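Local structure of ArsR family transcriptional regulator (Comamonas testosteroni, 6UVU) at residues 75-80 / 84-89; 49-54 / 97-102; 37-42 / 102-107. The protein acts as an antimony(III)-responsive transcriptional repressor of the ArsR family, probably binding DNA through a winged helix-turn-helix domain. One frame throughout, in Å; residues are numbered along the deposited sequence.

Interaction 1 (75-80 / 84-89); sequences NQLQRL and RILRAA
A chi1 of -53° places CG of L86 beside its own backbone N, and L77 is turned the same way, which directs the methyl ends of the two leucines at one another. L86 CD1 does most of the touching: it lies 3.5 Å from L80 CB and 3.6 Å from L77 CD2, settling against two residues one helical turn apart. The L80 side chain, whose torsions depart from staggered values, continues past L86 to I85, where L80 CD1 is 3.9 Å from I85 CG1. Backbone evidence ties the same residues together. I85 N donates to L80 O over 2.8 Å with an N-H...O angle of 158°, closing a Schellman motif in which R84, at a positive phi of 70°, turns the chain out of the helix. R84 N is also near that oxygen, but its angle is poor. The contact thus joins the end of helix 70-82 to the start of strand 86-91. On the other sides L77 packs on L51 of helix 42-54, on V59 and L62 of helix 59-65 and on Y97, while L86 rests on I99 of strand 94-99.

Interaction 2 (49-54 / 97-102); sequences HALARS and YRIVDP
L51 and I99 interdigitate where helix 49-54 passes strand 97-99 almost perpendicularly, at 91°, with the axes of these short segments 8.0 Å apart. Each side offers one bump. From the helix, the L51 side chain projects at the strand, and its CD2 methyl comes up against the backbone of Y97, 3.5 Å from Y97 O and 4.2 Å from Y97 CB; the tyrosine ring itself leads away from the helix. From the strand, I99 sends its longer branch the other way. Its chi2 of 169° extends CD1 into the shallow hollow beside L51, where it lies 4.1 Å from L51 CB and 4.0 Å from A52 CB. A52 presents only a methyl here, so CD1 of I99 can settle over it and close to the backbone, with A52 N also 4.0 Å from I99 CD1. These carbon-to-carbon spacings indicate comfortable rather than compressed packing.

Next to the apolar interlock, a water spans the two backbones: it donates to L51 O at 3.1 Å and accepts from I99 N at 3.0 Å, giving polar atoms of helix and strand a common partner. Nearby, S54 OG donates to A50 O within the helix, on a lone pair in the carbonyl plane, and also bonds to G56 N, just past the helix end. L62 and L86 also pack on L51, and L108 of helix 102-121 lies against A52. On another side of the helix, H49 ND1 is hydrogen-bonded to I24 N of the second subunit. In the winged helix-turn-helix fold of ArsR proteins the hairpin packs back on the helices before it; here strands 86-91 and 94-99 form that wing, and I99 of the returning strand meets helix 42-54.

Interaction 3 (37-42 / 102-107); sequences KVLAND and PCVLRM
L39 and V104 bring their CA atoms to 7.6 Å where the last turn of helix 26-39 faces the first turns of helix 102-121; directly after L39 the chain bends through an inverse gamma turn centred on A40 (phi -83°, psi 53°), with a weak N41 N to L39 O bond of 2.8 Å.

The L39 side chain reaches across with its two methyls divided between residues one helical turn apart. CD1 goes to M107, lying 3.4 Å from M107 CG and 3.5 Å from M107 CB; the first of these is tighter than usual van der Waals contact, so the fit is close here. CD2 takes the V104 side, but more loosely, at 4.4 Å from V104 CG1. M107 meets the leucine with the root of its side chain. Its CG is anti to the backbone N (chi1 -164°), and bends at both following torsions carry SD and CE away from L39, so methylene carbons rather than the sulfur make the touch.

L35 and F36 of helix 26-39 also pack on M107, and L45 and L48 of helix 42-54 on L39, while F36 of the second subunit packs on L39 as well. Polar groups work around this patch: N41 OD1 caps R44 N at the start of helix 42-54, D101 OD1 bonds V104 N, and R106 NH1 forms a salt bridge with E117 OE1 of the second subunit. Between the two segments themselves, only carbon meets carbon in the side-chain contacts, which implies that complementary shape and burial hold the helices together here; the directional bonds noted lie in the flanking turns and at the subunit interface.

All three contacts rest on buried residues, but they differ in depth and in polarity. The centre of interaction 3 lies about 4 Å from the centre of the chain, and the contact is wholly apolar; interaction 2, about 8 Å away between the same kind of centres, adds a bridging water, and interaction 1, about 12 Å centre to centre, has a direct backbone bond and an exposed arginine. Interactions 1 and 2 share the wing hairpin, where R87 N lies 2.7 Å from R98 O in a probable hydrogen bond. Interactions 2 and 3 meet at P102, where the wing leads into helix 102-121, and both touch the second subunit, whereas 75-80 / 84-89 does not. I85 CD1 against V104 CG2, 3.8 Å apart, connects interactions 1 and 3.

Interaction 1 (75-80 / 84-89)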
ATOM      1  N   ASN B  75     -18.044  13.000   6.498  1.00 33.68           N
ATOM      2  CA  ASN B  75     -18.250  11.660   7.018  1.00 33.86           C
ATOM      3  C   ASN B  75     -16.992  10.828   6.843  1.00 32.44           C
ATOM      4  O   ASN B  75     -16.569  10.134   7.772  1.00 32.94           O
ATOM      5  CB  ASN B  75     -19.476  11.032   6.351  1.00 38.21           C
ATOM      6  CG  ASN B  75     -20.766  11.852   6.598  1.00 40.68           C
ATOM      7  OD1 ASN B  75     -20.832  12.704   7.507  1.00 35.38           O
ATOM      8  ND2 ASN B  75     -21.790  11.596   5.784  1.00 42.34           N
ATOM      9  N   GLN B  76     -16.328  10.964   5.688  1.00 32.63           N
ATOM     10  CA  GLN B  76     -15.079  10.247   5.438  1.00 31.02           C
ATOM     11  C   GLN B  76     -14.016  10.590   6.474  1.00 30.66           C
ATOM     12  O   GLN B  76     -13.255   9.717   6.906  1.00 31.40           O
ATOM     13  CB  GLN B  76     -14.563  10.580   4.037  1.00 35.64           C
ATOM     14  CG  GLN B  76     -15.363   9.979   2.891  1.00 38.14           C
ATOM     15  CD  GLN B  76     -14.726   8.709   2.349  1.00 41.37           C
ATOM     16  OE1 GLN B  76     -14.157   7.909   3.102  1.00 44.24           O
ATOM     17  NE2 GLN B  76     -14.808   8.523   1.033  1.00 42.42           N
ATOM     18  N   LEU B  77     -13.935  11.864   6.876  1.00 28.94           N
ATOM     19  CA  LEU B  77     -12.880  12.254   7.806  1.00 28.04           C
ATOM     20  C   LEU B  77     -13.163  11.751   9.220  1.00 26.55           C
ATOM     21  O   LEU B  77     -12.251  11.261   9.902  1.00 25.24           O
ATOM     22  CB  LEU B  77     -12.694  13.770   7.793  1.00 27.34           C
ATOM     23  CG  LEU B  77     -12.121  14.354   6.505  1.00 26.19           C
ATOM     24  CD1 LEU B  77     -12.233  15.850   6.534  1.00 25.83           C
ATOM     25  CD2 LEU B  77     -10.681  13.938   6.312  1.00 27.22           C
ATOM     26  N   GLN B  78     -14.410  11.847   9.687  1.00 27.93           N
ATOM     27  CA  GLN B  78     -14.668  11.313  11.023  1.00 31.60           C
ATOM     28  C   GLN B  78     -14.411   9.804  11.082  1.00 31.45           C
ATOM     29  O   GLN B  78     -13.974   9.298  12.120  1.00 26.51           O
ATOM     30  CB  GLN B  78     -16.078  11.663  11.516  1.00 36.62           C
ATOM     31  CG  GLN B  78     -17.125  11.989  10.465  1.00 44.21           C
ATOM     32  CD  GLN B  78     -18.201  12.960  10.986  1.00 49.12           C
ATOM     33  OE1 GLN B  78     -18.276  13.221  12.192  1.00 61.15           O
ATOM     34  NE2 GLN B  78     -19.026  13.499  10.077  1.00 44.52           N
ATOM     35  N   ARG B  79     -14.600   9.079   9.973  1.00 31.36           N
ATOM     36  CA  ARG B  79     -14.261   7.652   9.969  1.00 30.23           C
ATOM     37  C   ARG B  79     -12.762   7.435  10.123  1.00 26.69           C
ATOM     38  O   ARG B  79     -12.328   6.562  10.889  1.00 25.08           O
ATOM     39  CB  ARG B  79     -14.752   6.971   8.688  1.00 35.62           C
ATOM     40  CG  ARG B  79     -16.216   7.142   8.397  1.00 39.89           C
ATOM     41  CD  ARG B  79     -17.066   6.436   9.447  1.00 43.01           C
ATOM     42  NE  ARG B  79     -18.255   7.230   9.722  1.00 43.95           N
ATOM     43  CZ  ARG B  79     -18.355   8.085  10.736  1.00 47.28           C
ATOM     44  NH1 ARG B  79     -19.467   8.782  10.902  1.00 46.54           N
ATOM     45  NH2 ARG B  79     -17.352   8.235  11.600  1.00 42.93           N
ATOM     46  N   LEU B  80     -11.949   8.177   9.353  1.00 23.56           N
ATOM     47  CA  LEU B  80     -10.493   8.063   9.497  1.00 24.24           C
ATOM     48  C   LEU B  80     -10.061   8.406  10.920  1.00 23.79           C
ATOM     49  O   LEU B  80      -9.152   7.777  11.476  1.00 22.17           O
ATOM     50  CB  LEU B  80      -9.767   8.978   8.496  1.00 24.00           C
ATOM     51  CG  LEU B  80      -9.310   8.495   7.102  1.00 25.08           C
ATOM     52  CD1 LEU B  80      -8.965   7.010   7.087  1.00 24.35           C
ATOM     53  CD2 LEU B  80     -10.334   8.825   6.025  1.00 24.18           C
ATOM     54  N   ARG B  84      -8.364   6.148  14.003  1.00 24.23           N
ATOM     55  CA  ARG B  84      -7.139   6.718  14.572  1.00 23.76           C
ATOM     56  C   ARG B  84      -6.102   7.062  13.510  1.00 22.93           C
ATOM     57  O   ARG B  84      -4.904   7.088  13.790  1.00 22.56           O
ATOM     58  CB  ARG B  84      -6.532   5.803  15.639  1.00 25.98           C
ATOM     59  CG  ARG B  84      -7.406   5.702  16.886  1.00 30.47           C
ATOM     60  CD  ARG B  84      -7.055   4.512  17.734  1.00 32.13           C
ATOM     61  NE  ARG B  84      -6.921   3.293  16.932  1.00 36.64           N
ATOM     62  CZ  ARG B  84      -7.931   2.508  16.558  1.00 40.25           C
ATOM     63  NH1 ARG B  84      -9.189   2.796  16.900  1.00 38.95           N
ATOM     64  NH2 ARG B  84      -7.676   1.428  15.830  1.00 41.11           N
ATOM     65  N   ILE B  85      -6.536   7.338  12.288  1.00 20.48           N
ATOM     66  CA  ILE B  85      -5.579   7.747  11.262  1.00 22.14           C
ATOM     67  C   ILE B  85      -5.366   9.258  11.333  1.00 21.28           C
ATOM     68  O   ILE B  85      -4.270   9.750  11.036  1.00 19.53           O
ATOM     69  CB  ILE B  85      -6.054   7.323   9.859  1.00 21.86           C
ATOM     70  CG1 ILE B  85      -6.376   5.807   9.799  1.00 24.72           C
ATOM     71  CG2 ILE B  85      -5.030   7.721   8.779  1.00 22.84           C
ATOM     72  CD1 ILE B  85      -5.186   4.908   9.923  1.00 23.95           C
ATOM     73  N   LEU B  86      -6.408   9.984  11.725  1.00 20.36           N
ATOM     74  CA  LEU B  86      -6.416  11.429  11.820  1.00 21.80           C
ATOM     75  C   LEU B  86      -6.648  11.859  13.265  1.00 24.11           C
ATOM     76  O   LEU B  86      -7.073  11.075  14.116  1.00 22.11           O
ATOM     77  CB  LEU B  86      -7.507  12.029  10.929  1.00 19.50           C
ATOM     78  CG  LEU B  86      -7.494  11.604   9.465  1.00 19.62           C
ATOM     79  CD1 LEU B  86      -8.582  12.289   8.693  1.00 19.19           C
ATOM     80  CD2 LEU B  86      -6.153  11.882   8.849  1.00 19.20           C
ATOM     81  N   ARG B  87      -6.324  13.117  13.531  1.00 24.78           N
ATOM     82  CA  ARG B  87      -6.738  13.823  14.737  1.00 27.17           C
ATOM     83  C   ARG B  87      -7.708  14.916  14.311  1.00 26.09           C
ATOM     84  O   ARG B  87      -7.406  15.686  13.388  1.00 25.66           O
ATOM     85  CB  ARG B  87      -5.525  14.412  15.461  1.00 30.76           C
ATOM     86  CG  ARG B  87      -5.812  15.229  16.717  1.00 37.20           C
ATOM     87  CD  ARG B  87      -4.505  15.538  17.446  1.00 43.37           C
ATOM     88  NE  ARG B  87      -4.467  16.896  17.990  1.00 51.54           N
ATOM     89  CZ  ARG B  87      -4.185  17.986  17.277  1.00 55.81           C
ATOM     90  NH1 ARG B  87      -3.928  17.889  15.976  1.00 58.96           N
ATOM     91  NH2 ARG B  87      -4.168  19.179  17.864  1.00 59.43           N
ATOM     92  N   ALA B  88      -8.885  14.957  14.949  1.00 23.27           N
ATOM     93  CA  ALA B  88      -9.901  15.969  14.662  1.00 23.20           C
ATOM     94  C   ALA B  88      -9.901  16.998  15.796  1.00 25.15           C
ATOM     95  O   ALA B  88     -10.327  16.697  16.922  1.00 24.65           O
ATOM     96  CB  ALA B  88     -11.281  15.341  14.492  1.00 22.10           C
ATOM     97  N   ALA B  89      -9.424  18.209  15.495  1.00 23.54           N
ATOM     98  CA  ALA B  89      -9.297  19.284  16.480  1.00 23.32           C
ATOM     99  C   ALA B  89     -10.458  20.250  16.286  1.00 27.36           C
ATOM    100  O   ALA B  89     -10.543  20.919  15.248  1.00 22.24           O
ATOM    101  CB  ALA B  89      -7.969  20.010  16.332  1.00 24.40           C
TER

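Interaction 2 (49-54 / 97-102)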
ATOM      1  N   HIS B  49      -3.700  12.641   0.771  1.00 16.66           N
ATOM      2  CA  HIS B  49      -2.672  13.468   0.162  1.00 16.16           C
ATOM      3  C   HIS B  49      -2.962  14.956   0.366  1.00 16.27           C
ATOM      4  O   HIS B  49      -2.063  15.721   0.723  1.00 13.78           O
ATOM      5  CB  HIS B  49      -2.542  13.147  -1.327  1.00 15.74           C
ATOM      6  CG  HIS B  49      -1.397  13.868  -1.976  1.00 14.92           C
ATOM      7  ND1 HIS B  49      -1.380  14.202  -3.313  1.00 15.61           N
ATOM      8  CD2 HIS B  49      -0.222  14.300  -1.463  1.00 14.31           C
ATOM      9  CE1 HIS B  49      -0.245  14.820  -3.593  1.00 13.94           C
ATOM     10  NE2 HIS B  49       0.476  14.891  -2.488  1.00 13.34           N
ATOM     11  N   ALA B  50      -4.204  15.384   0.114  1.00 17.76           N
ATOM     12  CA  ALA B  50      -4.572  16.786   0.319  1.00 18.96           C
ATOM     13  C   ALA B  50      -4.323  17.225   1.761  1.00 22.08           C
ATOM     14  O   ALA B  50      -3.899  18.360   2.004  1.00 20.97           O
ATOM     15  CB  ALA B  50      -6.037  17.008  -0.058  1.00 18.95           C
ATOM     16  N   LEU B  51      -4.561  16.332   2.732  1.00 23.68           N
ATOM     17  CA  LEU B  51      -4.237  16.626   4.126  1.00 21.90           C
ATOM     18  C   LEU B  51      -2.735  16.673   4.358  1.00 20.34           C
ATOM     19  O   LEU B  51      -2.245  17.500   5.134  1.00 20.26           O
ATOM     20  CB  LEU B  51      -4.853  15.580   5.040  1.00 22.79           C
ATOM     21  CG  LEU B  51      -6.362  15.611   5.147  1.00 24.62           C
ATOM     22  CD1 LEU B  51      -6.834  14.321   5.798  1.00 26.12           C
ATOM     23  CD2 LEU B  51      -6.773  16.831   5.972  1.00 25.37           C
ATOM     24  N   ALA B  52      -1.988  15.771   3.716  1.00 21.03           N
ATOM     25  CA  ALA B  52      -0.543  15.728   3.905  1.00 22.21           C
ATOM     26  C   ALA B  52       0.134  16.950   3.298  1.00 25.89           C
ATOM     27  O   ALA B  52       1.130  17.438   3.845  1.00 25.80           O
ATOM     28  CB  ALA B  52       0.034  14.444   3.291  1.00 22.02           C
ATOM     29  N   ARG B  53      -0.360  17.424   2.142  1.00 29.00           N
ATOM     30  CA  ARG B  53       0.216  18.607   1.493  1.00 30.77           C
ATOM     31  C   ARG B  53       0.097  19.834   2.384  1.00 32.28           C
ATOM     32  O   ARG B  53       1.065  20.576   2.584  1.00 33.40           O
ATOM     33  CB  ARG B  53      -0.492  18.916   0.171  1.00 31.38           C
ATOM     34  CG  ARG B  53      -0.385  17.878  -0.894  1.00 33.89           C
ATOM     35  CD  ARG B  53      -0.911  18.396  -2.237  1.00 34.92           C
ATOM     36  NE  ARG B  53       0.022  19.321  -2.883  1.00 35.79           N
ATOM     37  CZ  ARG B  53      -0.304  20.539  -3.303  1.00 38.08           C
ATOM     38  NH1 ARG B  53      -1.547  20.989  -3.158  1.00 34.34           N
ATOM     39  NH2 ARG B  53       0.613  21.301  -3.872  1.00 37.39           N
ATOM     40  N   SER B  54      -1.103  20.074   2.890  1.00 34.03           N
ATOM     41  CA  SER B  54      -1.452  21.271   3.643  1.00 38.13           C
ATOM     42  C   SER B  54      -1.097  21.183   5.117  1.00 35.26           C
ATOM     43  O   SER B  54      -1.119  22.211   5.804  1.00 36.02           O
ATOM     44  CB  SER B  54      -2.949  21.529   3.539  1.00 41.84           C
ATOM     45  OG  SER B  54      -3.629  20.508   4.254  1.00 45.23           O
ATOM     46  N   TYR B  97      -8.508  18.776  10.645  1.00 22.59           N
ATOM     47  CA  TYR B  97      -8.095  17.373  10.575  1.00 23.64           C
ATOM     48  C   TYR B  97      -6.627  17.276  10.195  1.00 22.50           C
ATOM     49  O   TYR B  97      -6.186  17.955   9.266  1.00 24.78           O
ATOM     50  CB  TYR B  97      -8.932  16.608   9.553  1.00 22.65           C
ATOM     51  CG  TYR B  97     -10.343  16.329   9.996  1.00 21.78           C
ATOM     52  CD1 TYR B  97     -10.652  15.193  10.740  1.00 22.75           C
ATOM     53  CD2 TYR B  97     -11.371  17.188   9.655  1.00 22.59           C
ATOM     54  CE1 TYR B  97     -11.943  14.935  11.129  1.00 21.63           C
ATOM     55  CE2 TYR B  97     -12.662  16.934  10.035  1.00 22.92           C
ATOM     56  CZ  TYR B  97     -12.943  15.817  10.770  1.00 23.32           C
ATOM     57  OH  TYR B  97     -14.250  15.611  11.135  1.00 25.06           O
ATOM     58  N   ARG B  98      -5.881  16.428  10.902  1.00 25.02           N
ATOM     59  CA  ARG B  98      -4.464  16.187  10.640  1.00 27.10           C
ATOM     60  C   ARG B  98      -4.183  14.685  10.693  1.00 26.28           C
ATOM     61  O   ARG B  98      -4.785  13.969  11.497  1.00 21.87           O
ATOM     62  CB  ARG B  98      -3.581  16.910  11.659  1.00 34.13           C
ATOM     63  CG  ARG B  98      -2.176  17.182  11.171  1.00 43.35           C
ATOM     64  CD  ARG B  98      -1.289  17.726  12.281  1.00 51.15           C
ATOM     65  NE  ARG B  98      -1.834  18.934  12.895  1.00 60.05           N
ATOM     66  CZ  ARG B  98      -1.601  20.169  12.453  1.00 63.05           C
ATOM     67  NH1 ARG B  98      -0.836  20.351  11.381  1.00 60.16           N
ATOM     68  NH2 ARG B  98      -2.136  21.220  13.073  1.00 57.96           N
ATOM     69  N   ILE B  99      -3.256  14.225   9.851  1.00 24.40           N
ATOM     70  CA  ILE B  99      -2.807  12.834   9.839  1.00 26.60           C
ATOM     71  C   ILE B  99      -1.874  12.611  11.021  1.00 26.57           C
ATOM     72  O   ILE B  99      -0.839  13.277  11.141  1.00 28.44           O
ATOM     73  CB  ILE B  99      -2.082  12.491   8.521  1.00 27.76           C
ATOM     74  CG1 ILE B  99      -2.998  12.586   7.301  1.00 28.71           C
ATOM     75  CG2 ILE B  99      -1.467  11.108   8.588  1.00 29.47           C
ATOM     76  CD1 ILE B  99      -2.232  12.505   5.985  1.00 27.17           C
ATOM     77  N   VAL B 100      -2.208  11.648  11.876  1.00 25.86           N
ATOM     78  CA  VAL B 100      -1.347  11.290  12.997  1.00 28.31           C
ATOM     79  C   VAL B 100      -0.865   9.840  12.942  1.00 27.61           C
ATOM     80  O   VAL B 100      -0.157   9.402  13.852  1.00 28.39           O
ATOM     81  CB  VAL B 100      -2.036  11.586  14.347  1.00 26.52           C
ATOM     82  CG1 VAL B 100      -2.274  13.091  14.497  1.00 26.53           C
ATOM     83  CG2 VAL B 100      -3.343  10.825  14.452  1.00 29.27           C
ATOM     84  N   ASP B 101      -1.194   9.090  11.890  1.00 27.25           N
ATOM     85  CA  ASP B 101      -0.585   7.774  11.690  1.00 27.72           C
ATOM     86  C   ASP B 101       0.656   7.915  10.811  1.00 28.39           C
ATOM     87  O   ASP B 101       0.530   8.195   9.614  1.00 27.54           O
ATOM     88  CB  ASP B 101      -1.596   6.822  11.052  1.00 27.96           C
ATOM     89  CG  ASP B 101      -1.155   5.367  11.103  1.00 27.94           C
ATOM     90  OD1 ASP B 101       0.010   5.062  10.793  1.00 25.90           O
ATOM     91  OD2 ASP B 101      -1.991   4.517  11.451  1.00 34.70           O
ATOM     92  N   PRO B 102       1.876   7.733  11.347  1.00 28.91           N
ATOM     93  CA  PRO B 102       3.064   7.852  10.483  1.00 29.20           C
ATOM     94  C   PRO B 102       3.224   6.684   9.513  1.00 27.79           C
ATOM     95  O   PRO B 102       3.812   6.859   8.440  1.00 30.73           O
ATOM     96  CB  PRO B 102       4.225   7.910  11.485  1.00 28.45           C
ATOM     97  CG  PRO B 102       3.735   7.076  12.626  1.00 28.96           C
ATOM     98  CD  PRO B 102       2.233   7.320  12.715  1.00 29.64           C
TER
HETATM   99  O   HOH W   1      -2.092  16.142   7.907  1.00 24.65           O

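Interaction 3 (37-42 / 102-107)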
ATOM      1  N   LYS B  37      -5.626  -1.722   3.545  1.00 21.23           N
ATOM      2  CA  LYS B  37      -7.069  -1.546   3.368  1.00 23.31           C
ATOM      3  C   LYS B  37      -7.469  -0.076   3.482  1.00 22.39           C
ATOM      4  O   LYS B  37      -8.257   0.426   2.676  1.00 22.62           O
ATOM      5  CB  LYS B  37      -7.857  -2.384   4.383  1.00 25.37           C
ATOM      6  CG  LYS B  37      -7.926  -3.883   4.087  1.00 28.20           C
ATOM      7  CD  LYS B  37      -8.811  -4.608   5.105  1.00 33.43           C
ATOM      8  CE  LYS B  37      -8.649  -6.135   5.016  1.00 38.48           C
ATOM      9  NZ  LYS B  37      -9.413  -6.812   6.110  1.00 40.52           N
ATOM     10  N   VAL B  38      -6.934   0.627   4.479  1.00 19.68           N
ATOM     11  CA  VAL B  38      -7.221   2.053   4.616  1.00 19.81           C
ATOM     12  C   VAL B  38      -6.787   2.818   3.362  1.00 20.01           C
ATOM     13  O   VAL B  38      -7.528   3.654   2.831  1.00 21.11           O
ATOM     14  CB  VAL B  38      -6.549   2.602   5.886  1.00 20.48           C
ATOM     15  CG1 VAL B  38      -6.595   4.114   5.891  1.00 22.18           C
ATOM     16  CG2 VAL B  38      -7.227   2.043   7.119  1.00 21.13           C
ATOM     17  N   LEU B  39      -5.594   2.526   2.847  1.00 18.84           N
ATOM     18  CA  LEU B  39      -5.122   3.235   1.666  1.00 19.11           C
ATOM     19  C   LEU B  39      -5.739   2.748   0.357  1.00 20.18           C
ATOM     20  O   LEU B  39      -5.643   3.463  -0.653  1.00 21.00           O
ATOM     21  CB  LEU B  39      -3.607   3.115   1.581  1.00 20.47           C
ATOM     22  CG  LEU B  39      -2.890   3.891   2.673  1.00 20.64           C
ATOM     23  CD1 LEU B  39      -1.523   3.324   2.806  1.00 21.40           C
ATOM     24  CD2 LEU B  39      -2.854   5.385   2.324  1.00 21.12           C
ATOM     25  N   ALA B  40      -6.364   1.566   0.336  1.00 19.74           N
ATOM     26  CA  ALA B  40      -6.833   0.989  -0.925  1.00 19.57           C
ATOM     27  C   ALA B  40      -8.183   1.543  -1.358  1.00 19.21           C
ATOM     28  O   ALA B  40      -9.115   0.765  -1.620  1.00 20.20           O
ATOM     29  CB  ALA B  40      -6.920  -0.538  -0.811  1.00 18.81           C
ATOM     30  N   ASN B  41      -8.299   2.870  -1.436  1.00 19.83           N
ATOM     31  CA  ASN B  41      -9.499   3.538  -1.927  1.00 21.03           C
ATOM     32  C   ASN B  41      -9.120   4.877  -2.549  1.00 21.97           C
ATOM     33  O   ASN B  41      -8.443   5.695  -1.922  1.00 21.22           O
ATOM     34  CB  ASN B  41     -10.521   3.756  -0.809  1.00 22.00           C
ATOM     35  CG  ASN B  41     -11.750   4.519  -1.275  1.00 23.64           C
ATOM     36  OD1 ASN B  41     -11.806   5.743  -1.183  1.00 25.43           O
ATOM     37  ND2 ASN B  41     -12.747   3.793  -1.768  1.00 23.08           N
ATOM     38  N   ASP B  42      -9.557   5.073  -3.790  1.00 24.40           N
ATOM     39  CA  ASP B  42      -9.335   6.284  -4.572  1.00 28.90           C
ATOM     40  C   ASP B  42      -9.568   7.564  -3.763  1.00 25.26           C
ATOM     41  O   ASP B  42      -8.667   8.386  -3.592  1.00 24.06           O
ATOM     42  CB  ASP B  42     -10.276   6.222  -5.782  1.00 35.46           C
ATOM     43  CG  ASP B  42      -9.732   6.937  -6.985  1.00 47.66           C
ATOM     44  OD1 ASP B  42      -9.778   8.190  -7.002  1.00 59.74           O
ATOM     45  OD2 ASP B  42      -9.268   6.240  -7.921  1.00 55.75           O
ATOM     46  N   PRO B 102       1.876   7.733  11.347  1.00 28.91           N
ATOM     47  CA  PRO B 102       3.064   7.852  10.483  1.00 29.20           C
ATOM     48  C   PRO B 102       3.224   6.684   9.513  1.00 27.79           C
ATOM     49  O   PRO B 102       3.812   6.859   8.440  1.00 30.73           O
ATOM     50  CB  PRO B 102       4.225   7.910  11.485  1.00 28.45           C
ATOM     51  CG  PRO B 102       3.735   7.076  12.626  1.00 28.96           C
ATOM     52  CD  PRO B 102       2.233   7.320  12.715  1.00 29.64           C
ATOM     53  N   CYS B 103       2.734   5.493   9.855  1.00 25.28           N
ATOM     54  CA  CYS B 103       2.771   4.391   8.903  1.00 24.71           C
ATOM     55  C   CYS B 103       1.957   4.709   7.660  1.00 21.92           C
ATOM     56  O   CYS B 103       2.403   4.449   6.537  1.00 20.21           O
ATOM     57  CB  CYS B 103       2.259   3.112   9.560  1.00 27.85           C
ATOM     58  SG  CYS B 103       3.278   2.597  10.934  1.00 30.25           S
ATOM     59  N   VAL B 104       0.748   5.239   7.843  1.00 21.84           N
ATOM     60  CA  VAL B 104      -0.051   5.694   6.710  1.00 22.68           C
ATOM     61  C   VAL B 104       0.731   6.720   5.908  1.00 23.51           C
ATOM     62  O   VAL B 104       0.719   6.699   4.671  1.00 22.10           O
ATOM     63  CB  VAL B 104      -1.402   6.252   7.201  1.00 23.88           C
ATOM     64  CG1 VAL B 104      -1.978   7.308   6.233  1.00 25.59           C
ATOM     65  CG2 VAL B 104      -2.393   5.134   7.385  1.00 25.61           C
ATOM     66  N   LEU B 105       1.480   7.589   6.602  1.00 23.07           N
ATOM     67  CA  LEU B 105       2.174   8.680   5.928  1.00 24.50           C
ATOM     68  C   LEU B 105       3.314   8.168   5.058  1.00 22.18           C
ATOM     69  O   LEU B 105       3.452   8.582   3.907  1.00 19.65           O
ATOM     70  CB  LEU B 105       2.693   9.686   6.948  1.00 27.17           C
ATOM     71  CG  LEU B 105       3.261  10.942   6.308  1.00 29.43           C
ATOM     72  CD1 LEU B 105       2.169  11.670   5.529  1.00 29.46           C
ATOM     73  CD2 LEU B 105       3.842  11.839   7.389  1.00 31.92           C
ATOM     74  N   ARG B 106       4.158   7.285   5.592  1.00 22.64           N
ATOM     75  CA  ARG B 106       5.239   6.741   4.771  1.00 22.67           C
ATOM     76  C   ARG B 106       4.701   5.965   3.571  1.00 20.13           C
ATOM     77  O   ARG B 106       5.303   5.997   2.483  1.00 18.05           O
ATOM     78  CB  ARG B 106       6.145   5.826   5.596  1.00 26.43           C
ATOM     79  CG  ARG B 106       6.332   6.197   7.045  1.00 28.98           C
ATOM     80  CD  ARG B 106       7.777   6.074   7.456  1.00 31.38           C
ATOM     81  NE  ARG B 106       8.362   4.761   7.182  1.00 32.34           N
ATOM     82  CZ  ARG B 106       8.805   3.927   8.126  1.00 39.26           C
ATOM     83  NH1 ARG B 106       8.725   4.267   9.409  1.00 40.46           N
ATOM     84  NH2 ARG B 106       9.332   2.749   7.797  1.00 40.71           N
ATOM     85  N   MET B 107       3.578   5.266   3.741  1.00 20.77           N
ATOM     86  CA  MET B 107       3.021   4.473   2.647  1.00 21.72           C
ATOM     87  C   MET B 107       2.417   5.367   1.575  1.00 22.09           C
ATOM     88  O   MET B 107       2.576   5.103   0.374  1.00 20.42           O
ATOM     89  CB  MET B 107       1.987   3.473   3.182  1.00 22.83           C
ATOM     90  CG  MET B 107       1.628   2.333   2.190  1.00 25.63           C
ATOM     91  SD  MET B 107       3.006   1.289   1.601  1.00 28.89           S
ATOM     92  CE  MET B 107       3.288   0.268   3.052  1.00 28.02           C
TER